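Local coordinates for protein aldehyde dehydrogenase 12 (Zea mays, PDB 6D97) that probably oxidises L-glutamate gamma-semialdehyde to glutamate with NAD+ as the last step of proline catabolism in plants, at residues V220-S225 with A256-L261. Numbering follows the deposited sequence.
With NAD (nicotinamide-adenine-dinucleotide), chain E.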
ATOM      1  N   VAL A 220      27.682  -4.539 -11.522  1.00 34.80           N
ATOM      2  CA  VAL A 220      28.513  -5.196 -12.519  1.00 36.56           C
ATOM      3  C   VAL A 220      27.719  -6.387 -13.033  1.00 35.58           C
ATOM      4  O   VAL A 220      27.213  -7.196 -12.242  1.00 31.21           O
ATOM      5  CB  VAL A 220      29.883  -5.613 -11.950  1.00 37.86           C
ATOM      6  CG1 VAL A 220      29.732  -6.558 -10.759  1.00 33.09           C
ATOM      7  CG2 VAL A 220      30.735  -6.236 -13.042  1.00 23.32           C
ATOM      8  N   LEU A 221      27.549  -6.458 -14.348  1.00 21.55           N
ATOM      9  CA  LEU A 221      26.683  -7.446 -14.973  1.00 21.21           C
ATOM     10  C   LEU A 221      27.524  -8.500 -15.677  1.00 24.41           C
ATOM     11  O   LEU A 221      28.394  -8.168 -16.488  1.00 26.66           O
ATOM     12  CB  LEU A 221      25.723  -6.787 -15.964  1.00 23.73           C
ATOM     13  CG  LEU A 221      24.927  -7.774 -16.819  1.00 32.75           C
ATOM     14  CD1 LEU A 221      23.988  -8.622 -15.975  1.00 20.08           C
ATOM     15  CD2 LEU A 221      24.155  -7.043 -17.895  1.00 35.36           C
ATOM     16  N   LYS A 222      27.261  -9.764 -15.364  1.00 31.60           N
ATOM     17  CA  LYS A 222      27.930 -10.887 -16.006  1.00 26.55           C
ATOM     18  C   LYS A 222      26.874 -11.801 -16.610  1.00 25.83           C
ATOM     19  O   LYS A 222      26.002 -12.307 -15.894  1.00 25.65           O
ATOM     20  CB  LYS A 222      28.805 -11.648 -15.009  1.00 22.81           C
ATOM     21  CG  LYS A 222      29.623 -12.773 -15.619  1.00 32.27           C
ATOM     22  CD  LYS A 222      29.297 -14.098 -14.955  1.00 40.30           C
ATOM     23  CE  LYS A 222      30.216 -15.209 -15.435  1.00 39.73           C
ATOM     24  NZ  LYS A 222      29.934 -15.591 -16.848  1.00 36.61           N
ATOM     25  N   VAL A 223      26.952 -12.004 -17.921  1.00 28.42           N
ATOM     26  CA  VAL A 223      26.074 -12.913 -18.644  1.00 28.31           C
ATOM     27  C   VAL A 223      26.925 -14.058 -19.174  1.00 32.27           C
ATOM     28  O   VAL A 223      28.083 -13.852 -19.555  1.00 32.54           O
ATOM     29  CB  VAL A 223      25.329 -12.192 -19.788  1.00 22.11           C
ATOM     30  CG1 VAL A 223      24.403 -13.147 -20.535  1.00 27.33           C
ATOM     31  CG2 VAL A 223      24.549 -11.003 -19.236  1.00 23.36           C
ATOM     32  N   ASP A 224      26.357 -15.266 -19.158  1.00 29.28           N
ATOM     33  CA  ASP A 224      27.002 -16.452 -19.709  1.00 25.78           C
ATOM     34  C   ASP A 224      27.632 -16.136 -21.055  1.00 24.37           C
ATOM     35  O   ASP A 224      26.964 -15.630 -21.963  1.00 24.20           O
ATOM     36  CB  ASP A 224      25.980 -17.585 -19.855  1.00 25.59           C
ATOM     37  CG  ASP A 224      26.636 -18.937 -20.099  1.00 35.64           C
ATOM     38  OD1 ASP A 224      27.356 -19.096 -21.110  1.00 36.49           O
ATOM     39  OD2 ASP A 224      26.442 -19.842 -19.262  1.00 44.13           O
ATOM     40  N   SER A 225      28.934 -16.417 -21.171  1.00 25.24           N
ATOM     41  CA  SER A 225      29.691 -15.981 -22.339  1.00 29.01           C
ATOM     42  C   SER A 225      29.116 -16.541 -23.630  1.00 37.15           C
ATOM     43  O   SER A 225      29.340 -15.974 -24.704  1.00 44.18           O
ATOM     44  CB  SER A 225      31.157 -16.389 -22.207  1.00 27.00           C
ATOM     45  OG  SER A 225      31.787 -15.695 -21.144  1.00 28.53           O
ATOM     46  N   ALA A 256      34.589 -19.227 -12.484  1.00 34.23           N
ATOM     47  CA  ALA A 256      35.606 -19.190 -11.437  1.00 31.05           C
ATOM     48  C   ALA A 256      36.162 -17.785 -11.248  1.00 35.93           C
ATOM     49  O   ALA A 256      36.413 -17.358 -10.114  1.00 38.95           O
ATOM     50  CB  ALA A 256      36.732 -20.170 -11.760  1.00 30.03           C
ATOM     51  N   VAL A 257      36.375 -17.056 -12.343  1.00 39.72           N
ATOM     52  CA  VAL A 257      36.876 -15.692 -12.226  1.00 34.32           C
ATOM     53  C   VAL A 257      35.820 -14.789 -11.605  1.00 31.87           C
ATOM     54  O   VAL A 257      36.124 -13.962 -10.737  1.00 34.89           O
ATOM     55  CB  VAL A 257      37.335 -15.163 -13.594  1.00 30.73           C
ATOM     56  CG1 VAL A 257      37.574 -13.669 -13.512  1.00 29.35           C
ATOM     57  CG2 VAL A 257      38.596 -15.881 -14.040  1.00 30.73           C
ATOM     58  N   MET A 258      34.563 -14.937 -12.032  1.00 26.94           N
ATOM     59  CA  MET A 258      33.487 -14.152 -11.436  1.00 31.17           C
ATOM     60  C   MET A 258      33.382 -14.420  -9.942  1.00 33.96           C
ATOM     61  O   MET A 258      33.076 -13.512  -9.158  1.00 35.87           O
ATOM     62  CB  MET A 258      32.160 -14.461 -12.130  1.00 28.91           C
ATOM     63  CG  MET A 258      31.043 -13.491 -11.770  1.00 29.08           C
ATOM     64  SD  MET A 258      31.459 -11.795 -12.226  1.00 33.50           S
ATOM     65  CE  MET A 258      30.129 -10.892 -11.442  1.00 24.03           C
ATOM     66  N   ASN A 259      33.633 -15.664  -9.529  1.00 31.21           N
ATOM     67  CA  ASN A 259      33.645 -15.994  -8.110  1.00 33.84           C
ATOM     68  C   ASN A 259      34.714 -15.195  -7.378  1.00 32.83           C
ATOM     69  O   ASN A 259      34.463 -14.633  -6.306  1.00 40.10           O
ATOM     70  CB  ASN A 259      33.872 -17.495  -7.925  1.00 38.02           C
ATOM     71  CG  ASN A 259      33.091 -18.069  -6.758  1.00 49.98           C
ATOM     72  OD1 ASN A 259      32.474 -19.127  -6.876  1.00 58.97           O
ATOM     73  ND2 ASN A 259      33.106 -17.370  -5.627  1.00 44.88           N
ATOM     74  N   LYS A 260      35.917 -15.122  -7.955  1.00 35.01           N
ATOM     75  CA  LYS A 260      36.991 -14.356  -7.331  1.00 28.60           C
ATOM     76  C   LYS A 260      36.625 -12.881  -7.227  1.00 31.95           C
ATOM     77  O   LYS A 260      36.909 -12.234  -6.212  1.00 39.27           O
ATOM     78  CB  LYS A 260      38.290 -14.514  -8.118  1.00 29.75           C
ATOM     79  CG  LYS A 260      38.821 -15.926  -8.247  1.00 43.99           C
ATOM     80  CD  LYS A 260      40.123 -15.886  -9.036  1.00 46.10           C
ATOM     81  CE  LYS A 260      40.319 -17.121  -9.895  1.00 51.71           C
ATOM     82  NZ  LYS A 260      40.609 -18.330  -9.083  1.00 57.80           N
ATOM     83  N   LEU A 261      36.006 -12.328  -8.273  1.00 33.45           N
ATOM     84  CA  LEU A 261      35.629 -10.919  -8.240  1.00 32.96           C
ATOM     85  C   LEU A 261      34.630 -10.644  -7.124  1.00 38.88           C
ATOM     86  O   LEU A 261      34.716  -9.614  -6.444  1.00 41.62           O
ATOM     87  CB  LEU A 261      35.058 -10.496  -9.591  1.00 28.31           C
ATOM     88  CG  LEU A 261      34.462  -9.090  -9.637  1.00 25.79           C
ATOM     89  CD1 LEU A 261      35.514  -8.047  -9.292  1.00 26.72           C
ATOM     90  CD2 LEU A 261      33.859  -8.814 -11.001  1.00 32.37           C
TER
HETATM   91  PA  NAD E 601      24.965 -21.820 -14.174  0.70 41.48           P
HETATM   92  O1A NAD E 601      24.857 -21.874 -12.616  0.70 44.06           O
HETATM   93  O2A NAD E 601      25.764 -22.799 -14.883  0.70 42.74           O
HETATM   94  O5B NAD E 601      25.580 -20.646 -14.825  0.70 33.82           O
HETATM   95  C5B NAD E 601      24.919 -19.403 -14.787  0.70 25.30           C
HETATM   96  C4B NAD E 601      25.857 -18.207 -14.666  0.70 29.69           C
HETATM   97  O4B NAD E 601      26.597 -18.207 -13.457  0.70 31.80           O
HETATM   98  C3B NAD E 601      26.813 -18.083 -15.808  0.70 25.90           C
HETATM   99  O3B NAD E 601      26.981 -16.765 -16.163  0.70 20.41           O
HETATM  100  C2B NAD E 601      28.049 -18.640 -15.247  0.70 27.66           C
HETATM  101  O2B NAD E 601      29.154 -18.127 -15.889  0.70 25.50           O
HETATM  102  C1B NAD E 601      27.947 -18.191 -13.838  0.70 25.13           C
HETATM  103  N9A NAD E 601      28.711 -18.964 -12.882  0.70 23.84           N
HETATM  104  C8A NAD E 601      28.922 -20.331 -12.852  0.70 15.63           C
HETATM  105  N7A NAD E 601      29.662 -20.637 -11.781  0.70 26.23           N
HETATM  106  C5A NAD E 601      29.948 -19.478 -11.066  0.70 25.45           C
HETATM  107  C6A NAD E 601      30.648 -19.190  -9.910  0.70 30.42           C
HETATM  108  N6A NAD E 601      31.280 -20.254  -9.180  0.70 26.47           N
HETATM  109  N1A NAD E 601      30.741 -17.926  -9.471  0.70 28.10           N
HETATM  110  C2A NAD E 601      30.155 -16.898 -10.136  0.70 27.52           C
HETATM  111  N3A NAD E 601      29.458 -17.140 -11.276  0.70 30.40           N
HETATM  112  C4A NAD E 601      29.340 -18.397 -11.753  0.70 22.24           C
HETATM  113  O3  NAD E 601      23.749 -21.936 -14.990  0.70 46.70           O
HETATM  114  PN  NAD E 601      23.403 -23.095 -16.021  0.70 46.70           P
HETATM  115  O1N NAD E 601      21.895 -22.810 -16.361  0.70 43.12           O
HETATM  116  O2N NAD E 601      24.200 -22.963 -17.286  0.70 38.01           O
HETATM  117  O5D NAD E 601      23.510 -24.487 -15.458  0.70 43.72           O
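K222, near the end of strand 218-223, faces M258 in the first turn of helix 255-265, with their CA atoms 7.9 Å apart. The CA of V220 is nearest that of L261, at 10.1 Å. No hydrogen bond joins the two backbones. The side chains of K222 and M258 run past each other in opposite directions. K222 CD lies 3.7 Å from M258 CG, and M258 SD sits 3.8 Å from K222 CB. With chi1 of M258 at -168°, CG is held trans to N, and the bend at chi2 sets CE beside K222 CB. V220 CG1 is a looser apolar neighbour of M258 CE, at 4.4 Å. I251 of the neighbouring strand 249-251 touches all of V220, K222, M258 and L261.

Strand and helix belong to the Rossmann-type NAD-binding domain, whose parallel sheet carries the cofactor at its C-terminal edge. Here they hold the adenosine half of NAD. K222 NZ donates to ribose O2B at 2.8 Å and more weakly to O3B; it also bonds S253 O. M258 CB packs against adenine C2A at 3.7 Å. An alanine in place of K222 would probably leave both ribose hydroxyls and S253 O without this donor and open a gap beside M258 CG, where K222 CD now lies. N259 OD1 accepts from adenine N6A at 2.8 Å, with an N-H...O angle of 161°. K281 also donates to OD1, while D285 accepts from N259 ND2, which fixes how the amide is turned.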